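Local coordinates for uncharacterized protein (Bacteroides fragilis, PDB 4FR9), which is of unknown function but belongs to a putative beta-lactamase-inhibitor-like family of the PepSY clan, at residues L10-Q14 with A15-A19; W53-A56 with N57-L61; E66-S69 with I70-P74; T79-M82 with E83-Y86. One frame throughout, in Å; residues are numbered along the deposited sequence.

Interaction 1 (L10-Q14 with A15-A19); sequences LPPSQ and AIQDA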
loop_
_atom_site.group_PDB
_atom_site.type_symbol
_atom_site.label_atom_id
_atom_site.label_comp_id
_atom_site.label_asym_id
_atom_site.label_seq_id
_atom_site.Cartn_x
_atom_site.Cartn_y
_atom_site.Cartn_z
ATOM N N LEU A 10 1.452 20.876 9.643
ATOM C CA LEU A 10 0.603 21.853 8.958
ATOM C C LEU A 10 -0.428 21.080 8.142
ATOM O O LEU A 10 -0.081 20.119 7.462
ATOM C CB LEU A 10 1.463 22.721 8.055
ATOM C CG LEU A 10 2.505 23.612 8.738
ATOM C CD1 LEU A 10 3.430 24.218 7.699
ATOM C CD2 LEU A 10 1.824 24.692 9.570
ATOM N N PRO A 11 -1.704 21.481 8.183
ATOM C CA PRO A 11 -2.703 20.787 7.356
ATOM C C PRO A 11 -2.407 20.921 5.867
ATOM O O PRO A 11 -1.767 21.881 5.443
ATOM C CB PRO A 11 -4.002 21.506 7.708
ATOM C CG PRO A 11 -3.569 22.884 8.116
ATOM C CD PRO A 11 -2.221 22.733 8.766
ATOM N N PRO A 12 -2.843 19.942 5.073
ATOM C CA PRO A 12 -2.584 20.019 3.656
ATOM C C PRO A 12 -3.328 21.182 3.009
ATOM O O PRO A 12 -4.437 21.524 3.401
ATOM C CB PRO A 12 -3.131 18.683 3.125
ATOM C CG PRO A 12 -4.194 18.300 4.130
ATOM C CD PRO A 12 -3.663 18.776 5.441
ATOM N N SER A 13 -2.720 21.704 1.971
ATOM C CA SER A 13 -3.365 22.703 1.146
ATOM C C SER A 13 -4.706 22.186 0.625
ATOM O O SER A 13 -4.921 20.974 0.480
ATOM C CB SER A 13 -2.475 23.007 -0.059
ATOM O OG SER A 13 -2.340 21.863 -0.902
ATOM N N GLN A 14 -5.589 23.101 0.270
ATOM C CA GLN A 14 -6.855 22.730 -0.304
ATOM C C GLN A 14 -6.635 21.940 -1.607
ATOM O O GLN A 14 -7.397 21.028 -1.905
ATOM C CB GLN A 14 -7.748 23.959 -0.552
ATOM C CG GLN A 14 -9.152 23.570 -0.922
ATOM C CD GLN A 14 -9.869 22.792 0.174
ATOM O OE1 GLN A 14 -9.857 23.201 1.353
ATOM N NE2 GLN A 14 -10.516 21.692 -0.194
ATOM N N ALA A 15 -5.600 22.285 -2.362
ATOM C CA ALA A 15 -5.307 21.584 -3.607
ATOM C C ALA A 15 -5.042 20.082 -3.359
ATOM O O ALA A 15 -5.498 19.245 -4.133
ATOM C CB ALA A 15 -4.145 22.211 -4.330
ATOM N N ILE A 16 -4.299 19.750 -2.310
ATOM C CA ILE A 16 -4.072 18.370 -1.973
ATOM C C ILE A 16 -5.369 17.693 -1.594
ATOM O O ILE A 16 -5.647 16.564 -2.018
ATOM C CB ILE A 16 -3.009 18.257 -0.849
ATOM C CG1 ILE A 16 -1.608 18.561 -1.370
ATOM C CG2 ILE A 16 -3.043 16.855 -0.243
ATOM C CD1 ILE A 16 -0.515 18.670 -0.280
ATOM N N GLN A 17 -6.193 18.363 -0.780
ATOM C CA GLN A 17 -7.480 17.819 -0.382
ATOM C C GLN A 17 -8.392 17.585 -1.588
ATOM O O GLN A 17 -9.067 16.562 -1.668
ATOM C CB GLN A 17 -8.146 18.681 0.666
ATOM C CG GLN A 17 -7.255 18.844 1.902
ATOM C CD GLN A 17 -7.924 19.629 2.960
ATOM O OE1 GLN A 17 -9.016 19.261 3.380
ATOM N NE2 GLN A 17 -7.268 20.700 3.429
ATOM N N ASP A 18 -8.405 18.550 -2.513
ATOM C CA ASP A 18 -9.193 18.422 -3.735
ATOM C C ASP A 18 -8.711 17.289 -4.641
ATOM O O ASP A 18 -9.522 16.615 -5.295
ATOM C CB ASP A 18 -9.152 19.733 -4.531
ATOM C CG ASP A 18 -9.890 20.880 -3.856
ATOM O OD1 ASP A 18 -10.707 20.633 -2.932
ATOM O OD2 ASP A 18 -9.587 22.016 -4.271
ATOM N N ALA A 19 -7.402 17.073 -4.661
ATOM C CA ALA A 19 -6.822 15.998 -5.445
ATOM C C ALA A 19 -7.269 14.646 -4.909
ATOM O O ALA A 19 -7.609 13.746 -5.684
ATOM C CB ALA A 19 -5.290 16.121 -5.444
HETATM O O HOH W 1 -11.752 19.932 1.788
#

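Interaction 2 (W53-A56 with N57-L61); sequences WFDA and NANWL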
loop_
_atom_site.group_PDB
_atom_site.type_symbol
_atom_site.label_atom_id
_atom_site.label_comp_id
_atom_site.label_asym_id
_atom_site.label_seq_id
_atom_site.Cartn_x
_atom_site.Cartn_y
_atom_site.Cartn_z
ATOM N N TRP A 53 -1.067 8.723 -0.879
ATOM C CA TRP A 53 0.124 9.558 -0.779
ATOM C C TRP A 53 0.175 10.604 -1.895
ATOM O O TRP A 53 -0.001 10.278 -3.064
ATOM C CB TRP A 53 1.374 8.695 -0.906
ATOM C CG TRP A 53 1.588 7.694 0.186
ATOM C CD1 TRP A 53 0.890 6.558 0.439
ATOM C CD2 TRP A 53 2.651 7.730 1.149
ATOM N NE1 TRP A 53 1.403 5.923 1.549
ATOM C CE2 TRP A 53 2.513 6.600 1.970
ATOM C CE3 TRP A 53 3.706 8.619 1.393
ATOM C CZ2 TRP A 53 3.382 6.340 3.018
ATOM C CZ3 TRP A 53 4.564 8.360 2.406
ATOM C CH2 TRP A 53 4.407 7.222 3.201
ATOM N N PHE A 54 0.501 11.839 -1.508
ATOM C CA PHE A 54 0.648 12.982 -2.400
ATOM C C PHE A 54 1.945 13.685 -2.142
ATOM O O PHE A 54 2.413 13.747 -1.009
ATOM C CB PHE A 54 -0.492 14.008 -2.236
ATOM C CG PHE A 54 -1.829 13.433 -2.537
ATOM C CD1 PHE A 54 -2.531 12.753 -1.582
ATOM C CD2 PHE A 54 -2.364 13.540 -3.815
ATOM C CE1 PHE A 54 -3.733 12.188 -1.881
ATOM C CE2 PHE A 54 -3.597 12.952 -4.110
ATOM C CZ PHE A 54 -4.267 12.273 -3.149
ATOM N N ASP A 55 2.500 14.266 -3.202
ATOM C CA ASP A 55 3.609 15.185 -3.039
ATOM C C ASP A 55 3.135 16.618 -2.841
ATOM O O ASP A 55 1.917 16.887 -2.819
ATOM C CB ASP A 55 4.615 15.040 -4.196
ATOM C CG ASP A 55 4.118 15.520 -5.531
ATOM O OD1 ASP A 55 3.131 16.251 -5.613
ATOM O OD2 ASP A 55 4.775 15.126 -6.536
ATOM N N ALA A 56 4.097 17.527 -2.690
ATOM C CA ALA A 56 3.778 18.914 -2.427
ATOM C C ALA A 56 3.103 19.615 -3.589
ATOM O O ALA A 56 2.502 20.697 -3.414
ATOM C CB ALA A 56 5.043 19.685 -1.988
ATOM N N ASN A 57 3.197 19.045 -4.778
ATOM C CA ASN A 57 2.495 19.567 -5.957
ATOM C C ASN A 57 1.067 18.993 -6.065
ATOM O O ASN A 57 0.433 19.133 -7.098
ATOM C CB ASN A 57 3.235 19.256 -7.240
ATOM C CG ASN A 57 4.483 20.080 -7.456
ATOM O OD1 ASN A 57 4.582 21.197 -7.001
ATOM N ND2 ASN A 57 5.429 19.521 -8.225
ATOM N N ALA A 58 0.579 18.292 -5.028
ATOM C CA ALA A 58 -0.750 17.687 -5.005
ATOM C C ALA A 58 -0.875 16.583 -6.059
ATOM O O ALA A 58 -1.974 16.265 -6.459
ATOM C CB ALA A 58 -1.887 18.732 -5.155
ATOM N N ASN A 59 0.239 15.927 -6.390
ATOM C CA ASN A 59 0.232 14.826 -7.323
ATOM C C ASN A 59 0.246 13.502 -6.582
ATOM O O ASN A 59 0.997 13.316 -5.642
ATOM C CB ASN A 59 1.392 14.949 -8.295
ATOM C CG ASN A 59 1.187 16.155 -9.264
ATOM O OD1 ASN A 59 0.042 16.520 -9.526
ATOM N ND2 ASN A 59 2.256 16.745 -9.731
ATOM N N TRP A 60 -0.619 12.619 -7.028
ATOM C CA TRP A 60 -0.800 11.309 -6.427
ATOM C C TRP A 60 0.388 10.416 -6.748
ATOM O O TRP A 60 0.778 10.281 -7.922
ATOM C CB TRP A 60 -2.081 10.653 -6.945
ATOM C CG TRP A 60 -2.231 9.251 -6.491
ATOM C CD1 TRP A 60 -2.459 8.812 -5.223
ATOM C CD2 TRP A 60 -2.144 8.079 -7.299
ATOM N NE1 TRP A 60 -2.526 7.428 -5.175
ATOM C CE2 TRP A 60 -2.328 6.964 -6.450
ATOM C CE3 TRP A 60 -1.925 7.849 -8.666
ATOM C CZ2 TRP A 60 -2.312 5.652 -6.929
ATOM C CZ3 TRP A 60 -1.932 6.549 -9.115
ATOM C CH2 TRP A 60 -2.082 5.480 -8.260
ATOM N N LEU A 61 0.958 9.779 -5.709
ATOM C CA LEU A 61 2.098 8.927 -5.896
ATOM C C LEU A 61 1.872 7.463 -5.538
ATOM O O LEU A 61 2.616 6.616 -6.030
ATOM C CB LEU A 61 3.289 9.441 -5.089
ATOM C CG LEU A 61 3.766 10.848 -5.482
ATOM C CD1 LEU A 61 4.963 11.210 -4.589
ATOM C CD2 LEU A 61 4.114 10.983 -6.943
HETATM O O HOH W 2 5.018 16.433 -8.821
#

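Interaction 3 (E66-S69 with I70-P74); sequences ELNS and INNLP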
loop_
_atom_site.group_PDB
_atom_site.type_symbol
_atom_site.label_atom_id
_atom_site.label_comp_id
_atom_site.label_asym_id
_atom_site.label_seq_id
_atom_site.Cartn_x
_atom_site.Cartn_y
_atom_site.Cartn_z
ATOM N N GLU A 66 -5.446 -2.000 2.521
ATOM C CA GLU A 66 -5.391 -3.162 3.366
ATOM C C GLU A 66 -6.384 -4.242 2.890
ATOM O O GLU A 66 -7.543 -3.952 2.638
ATOM C CB GLU A 66 -5.691 -2.745 4.805
ATOM C CG GLU A 66 -5.601 -3.851 5.799
ATOM C CD GLU A 66 -4.207 -4.405 5.888
ATOM O OE1 GLU A 66 -3.283 -3.663 6.301
ATOM O OE2 GLU A 66 -4.034 -5.578 5.528
ATOM N N LEU A 67 -5.890 -5.470 2.732
ATOM C CA LEU A 67 -6.732 -6.623 2.402
ATOM C C LEU A 67 -6.804 -7.525 3.652
ATOM O O LEU A 67 -5.976 -7.470 4.531
ATOM C CB LEU A 67 -6.169 -7.369 1.194
ATOM C CG LEU A 67 -6.221 -6.599 -0.128
ATOM C CD1 LEU A 67 -5.676 -7.471 -1.277
ATOM C CD2 LEU A 67 -7.597 -5.984 -0.479
ATOM N N ASN A 68 -7.841 -8.326 3.758
ATOM C CA ASN A 68 -8.072 -9.032 5.068
ATOM C C ASN A 68 -7.234 -10.339 5.150
ATOM O O ASN A 68 -6.834 -10.816 6.224
ATOM C CB ASN A 68 -9.569 -9.347 5.310
ATOM C CG ASN A 68 -10.465 -8.094 5.325
ATOM O OD1 ASN A 68 -10.033 -7.005 5.735
ATOM N ND2 ASN A 68 -11.730 -8.260 4.895
ATOM N N SER A 69 -6.899 -10.891 3.989
ATOM C CA SER A 69 -6.369 -12.260 3.925
ATOM C C SER A 69 -5.967 -12.544 2.499
ATOM O O SER A 69 -6.340 -11.810 1.586
ATOM C CB SER A 69 -7.366 -13.288 4.449
ATOM O OG SER A 69 -8.159 -13.906 3.462
ATOM N N ILE A 70 -5.251 -13.647 2.319
ATOM C CA ILE A 70 -4.909 -14.094 0.967
ATOM C C ILE A 70 -6.134 -14.376 0.112
ATOM O O ILE A 70 -6.035 -14.345 -1.113
ATOM C CB ILE A 70 -3.891 -15.243 0.939
ATOM C CG1 ILE A 70 -4.453 -16.521 1.585
ATOM C CG2 ILE A 70 -2.536 -14.780 1.517
ATOM C CD1 ILE A 70 -3.505 -17.706 1.428
ATOM N N ASN A 71 -7.293 -14.677 0.724
ATOM C CA ASN A 71 -8.466 -14.905 -0.074
ATOM C C ASN A 71 -9.002 -13.662 -0.745
ATOM O O ASN A 71 -9.875 -13.740 -1.581
ATOM C CB ASN A 71 -9.582 -15.531 0.763
ATOM C CG ASN A 71 -9.322 -16.953 1.093
ATOM O OD1 ASN A 71 -8.373 -17.580 0.586
ATOM N ND2 ASN A 71 -10.243 -17.526 1.866
ATOM N N ASN A 72 -8.463 -12.489 -0.404
ATOM C CA ASN A 72 -8.818 -11.260 -1.108
ATOM C C ASN A 72 -7.919 -10.966 -2.297
ATOM O O ASN A 72 -8.117 -9.965 -2.969
ATOM C CB ASN A 72 -8.803 -10.080 -0.141
ATOM C CG ASN A 72 -9.829 -10.226 0.953
ATOM O OD1 ASN A 72 -9.506 -10.038 2.127
ATOM N ND2 ASN A 72 -11.051 -10.575 0.580
ATOM N N LEU A 73 -6.922 -11.817 -2.541
ATOM C CA LEU A 73 -6.052 -11.665 -3.706
ATOM C C LEU A 73 -6.789 -12.134 -4.945
ATOM O O LEU A 73 -7.603 -13.065 -4.872
ATOM C CB LEU A 73 -4.799 -12.490 -3.536
ATOM C CG LEU A 73 -3.884 -12.071 -2.404
ATOM C CD1 LEU A 73 -2.797 -13.115 -2.150
ATOM C CD2 LEU A 73 -3.314 -10.672 -2.693
ATOM N N PRO A 74 -6.478 -11.546 -6.111
ATOM C CA PRO A 74 -7.062 -12.053 -7.363
ATOM C C PRO A 74 -6.597 -13.490 -7.614
ATOM O O PRO A 74 -5.523 -13.899 -7.139
ATOM C CB PRO A 74 -6.533 -11.103 -8.444
ATOM C CG PRO A 74 -5.600 -10.211 -7.803
ATOM C CD PRO A 74 -5.633 -10.382 -6.320
#

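Interaction 4 (T79-M82 with E83-Y86); sequences TAFM and ESSY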
loop_
_atom_site.group_PDB
_atom_site.type_symbol
_atom_site.label_atom_id
_atom_site.label_comp_id
_atom_site.label_asym_id
_atom_site.label_seq_id
_atom_site.Cartn_x
_atom_site.Cartn_y
_atom_site.Cartn_z
ATOM N N THR A 79 -3.058 -18.054 -6.577
ATOM C CA THR A 79 -2.445 -19.255 -7.130
ATOM C C THR A 79 -0.922 -19.166 -7.033
ATOM O O THR A 79 -0.285 -20.107 -6.570
ATOM C CB THR A 79 -2.891 -19.487 -8.590
ATOM O OG1 THR A 79 -4.294 -19.729 -8.634
ATOM C CG2 THR A 79 -2.136 -20.643 -9.241
ATOM N N ALA A 80 -0.362 -18.036 -7.441
ATOM C CA ALA A 80 1.094 -17.881 -7.395
ATOM C C ALA A 80 1.618 -18.021 -5.971
ATOM O O ALA A 80 2.650 -18.637 -5.718
ATOM C CB ALA A 80 1.496 -16.539 -7.986
ATOM N N PHE A 81 0.930 -17.426 -5.002
ATOM C CA PHE A 81 1.382 -17.535 -3.614
ATOM C C PHE A 81 1.344 -18.991 -3.175
ATOM O O PHE A 81 2.290 -19.498 -2.566
ATOM C CB PHE A 81 0.531 -16.671 -2.682
ATOM C CG PHE A 81 0.886 -16.882 -1.240
ATOM C CD1 PHE A 81 2.129 -16.480 -0.758
ATOM C CD2 PHE A 81 0.078 -17.606 -0.401
ATOM C CE1 PHE A 81 2.520 -16.763 0.509
ATOM C CE2 PHE A 81 0.448 -17.860 0.874
ATOM C CZ PHE A 81 1.670 -17.474 1.336
HETATM N N MSE A 82 0.240 -19.678 -3.465
HETATM C CA MSE A 82 0.096 -21.051 -3.009
HETATM C C MSE A 82 1.027 -22.039 -3.711
HETATM O O MSE A 82 1.284 -23.119 -3.178
HETATM C CB MSE A 82 -1.352 -21.477 -3.130
HETATM C CG MSE A 82 -2.242 -20.760 -2.177
HETATM SE SE MSE A 82 -4.014 -21.520 -2.111
HETATM C CE MSE A 82 -3.604 -23.126 -1.141
ATOM N N GLU A 83 1.542 -21.664 -4.884
ATOM C CA GLU A 83 2.562 -22.449 -5.607
ATOM C C GLU A 83 3.984 -22.140 -5.121
ATOM O O GLU A 83 4.925 -22.863 -5.480
ATOM C CB GLU A 83 2.478 -22.147 -7.113
ATOM C CG GLU A 83 1.264 -22.686 -7.823
ATOM C CD GLU A 83 1.184 -22.216 -9.283
ATOM O OE1 GLU A 83 1.893 -21.270 -9.640
ATOM O OE2 GLU A 83 0.325 -22.701 -10.067
ATOM N N SER A 84 4.172 -21.038 -4.413
ATOM C CA SER A 84 5.500 -20.515 -4.088
ATOM C C SER A 84 6.168 -21.298 -2.981
ATOM O O SER A 84 5.539 -22.063 -2.250
ATOM C CB SER A 84 5.426 -19.051 -3.672
ATOM O OG SER A 84 4.989 -18.892 -2.332
ATOM N N SER A 85 7.477 -21.043 -2.821
ATOM C CA SER A 85 8.307 -21.596 -1.753
ATOM C C SER A 85 7.861 -21.147 -0.366
ATOM O O SER A 85 8.306 -21.689 0.645
ATOM C CB SER A 85 9.774 -21.148 -1.944
ATOM O OG SER A 85 10.256 -21.396 -3.259
ATOM N N TYR A 86 7.014 -20.109 -0.311
ATOM C CA TYR A 86 6.567 -19.517 0.942
ATOM C C TYR A 86 5.139 -19.949 1.335
ATOM O O TYR A 86 4.544 -19.447 2.288
ATOM C CB TYR A 86 6.576 -18.000 0.813
ATOM C CG TYR A 86 7.929 -17.387 0.506
ATOM C CD1 TYR A 86 8.337 -17.204 -0.794
ATOM C CD2 TYR A 86 8.759 -16.948 1.524
ATOM C CE1 TYR A 86 9.539 -16.625 -1.080
ATOM C CE2 TYR A 86 9.979 -16.368 1.253
ATOM C CZ TYR A 86 10.355 -16.181 -0.055
ATOM O OH TYR A 86 11.577 -15.540 -0.337
#

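Interaction 1 (L10-Q14 with A15-A19)
P12 meets the helix that follows with both its ring and its carbonyl. Its CB rests 3.8 Å from CG2 of I16, while the ring crosses the side chain of Q17 at about a right angle. NE2 of Q17 donates to P12 O at 2.9 Å, with the nitrogen standing above the carbonyl plane. W32 and Y39 touch the P12 and I16 side chains as well, so this apolar patch belongs to the buried side of the helix.

S13 is the N-cap of helix 14-19. Its OG sits between the backbone N and the carbonyl carbon (chi1 65°), which turns it back over the first turn to accept from the backbone N of I16 at 3.2 Å. The same OG lies 3.4 Å from CG1 of I16. S13 O meanwhile takes the N-H of Q17, in the carbonyl plane, as the regular helical bonding begins.

Q14 works on the outer side. Its O accepts from D18 N at 2.7 Å, and its side chain, bent at chi2 (62°), curls back so that NE2 reaches OD1 of D18, also four residues on, in a nearly straight bond of 2.9 Å. That bond lies in the amide plane of Q14 but comes from above the carboxylate of D18. A water accepts from Q14 NE2 and donates to Q17 OE1, tying the two amides together.

Interaction 2 (W53-A56 with N57-L61)
W53-A56 and N57-L61 run antiparallel through a tight turn, with F54 and W60 as a non-hydrogen-bonded pair flanked by the backbone bonds L61 N to W53 O (2.9 Å) and D55 N to N59 O (3.0 Å). On the face that F54 and W60 share, the indole turns its edge toward the phenyl face, the planes 63° apart and the F54 ring and W60 five-membered ring centroids separated by 5.8 Å. Alongside this T-shaped pair, CE2 of F54 touches CB of W60. The polar end of the indole is held further along the strand, where NE1 bonds to OG1 of T63.

D55 organises the turn. A chi1 of 69° swings its carboxylate in over the loop, where OD1 takes the N-H of N59 at 3.0 Å from above the carboxylate plane and, more weakly, that of N57. The other oxygen, OD2, receives a short bond of 2.6 Å from a water that also accepts from ND2 of N57 and ND2 of N59, so one water links all three polar side chains. CD1 of L61 lies 3.9 Å from CB of D55.

D55 to A58 form a type I turn, closed by A58 N to D55 O, and the whole is a beta hairpin joining strands 52-54 and 60-67 of the antiparallel sheet.

Interaction 3 (E66-S69 with I70-P74)
L67 and L73 mark the packed side of this bend. CD1 of L67 lies 4.2 Å from CD2 of L73, and CB of L67 is 4.0 Å from CB of N72. Beyond the bend, L67 continues onto I96 and L73 onto V94, F107 and V109, so the apolar side faces the sheet.

The other side is polar and more exposed at N68 and N71, though R48 touches N68 and N72. S69 grips the short 3-10 segment 70-72 with two oxygens: its OG accepts from N71 N at 3.0 Å, and its carbonyl O accepts from N72 N at 3.0 Å, with the donor well above the carbonyl plane. N72 returns across the bend, where CG lies anti to its carbonyl carbon (chi1 -63°) and OD1 takes the backbone N-H of N68 at 2.9 Å, tilted 23° from the plane of the side-chain carbonyl. The N71 side chain lies on this solvent side, its CB 3.5 Å from OG of S69.

Two backbone N-H groups are thus satisfied by side-chain oxygens, one from S69 reaching forward and one from N72 reaching back, so side-chain oxygens share with the backbone in bonding the turn between strand 60-67 and helix 75-83.

Interaction 4 (T79-M82 with E83-Y86)
F81 O, near the C-terminal end of helix 75-83, accepts two bonds from a single residue: S84 OG donates to it at 2.8 Å and S84 N at 3.1 Å. The two donors approach differently. The hydroxyl lies only 16° from the carbonyl plane, whereas the amide nitrogen stands 67° out of it. With chi1 of S84 at 79°, the hydroxyl folds back over its own backbone and onto the last turn. S84 OG also accepts from Y86 N at 3.1 Å, which makes an ST turn. Donating backward and accepting forward, this one hydroxyl bridges the end of the helix and the loop that leaves it.

Just before it in the chain, E83 N donates to T79 O at 2.9 Å, and a weak second bond runs from E83 N to A80 O. The side chains of T79 and E83 lie alongside each other and point the same way, with CG2 of T79 3.3 Å from OE2 of E83. The hydroxyl of T79 is hydrogen-bonded to the carbonyl of P75.

The phenyl ring of F81 reaches forward to Y86, its CZ 3.6 Å from Y86 O. On the side of the helix that meets the sheet, F81 packs on V109 and V111 of strand 105-112 and on L119 of strand 118-121, while A80 touches F121. Y86 follows onto V111 and L119 and bonds through its hydroxyl to E130, so helix end and loop lie together against these strands before the chain enters strand 90-98.

How the interactions relate
The four contacts follow one another along the chain and fall into two touching pairs on opposite sides of its centre. Interactions 1 and 2, centres about 10 Å apart, meet where A19 CB lies 3.8 Å from F54 CE2 and I16 CG1 lies 3.8 Å from A58 CB, setting helix 14-19 against the hairpin. Interactions 3 and 4, centres about 14 Å apart, meet where I70 CD1 lies 4.0 Å from F81 CE2. Strand 60-67 connects the pairs: interaction 2 opens it and interaction 3 leaves its far end, with centres about 27 Å apart. Interactions 1 and 4 are the most distant, about 41 Å between centres. The function is unknown, so the contacts are related here through the fold.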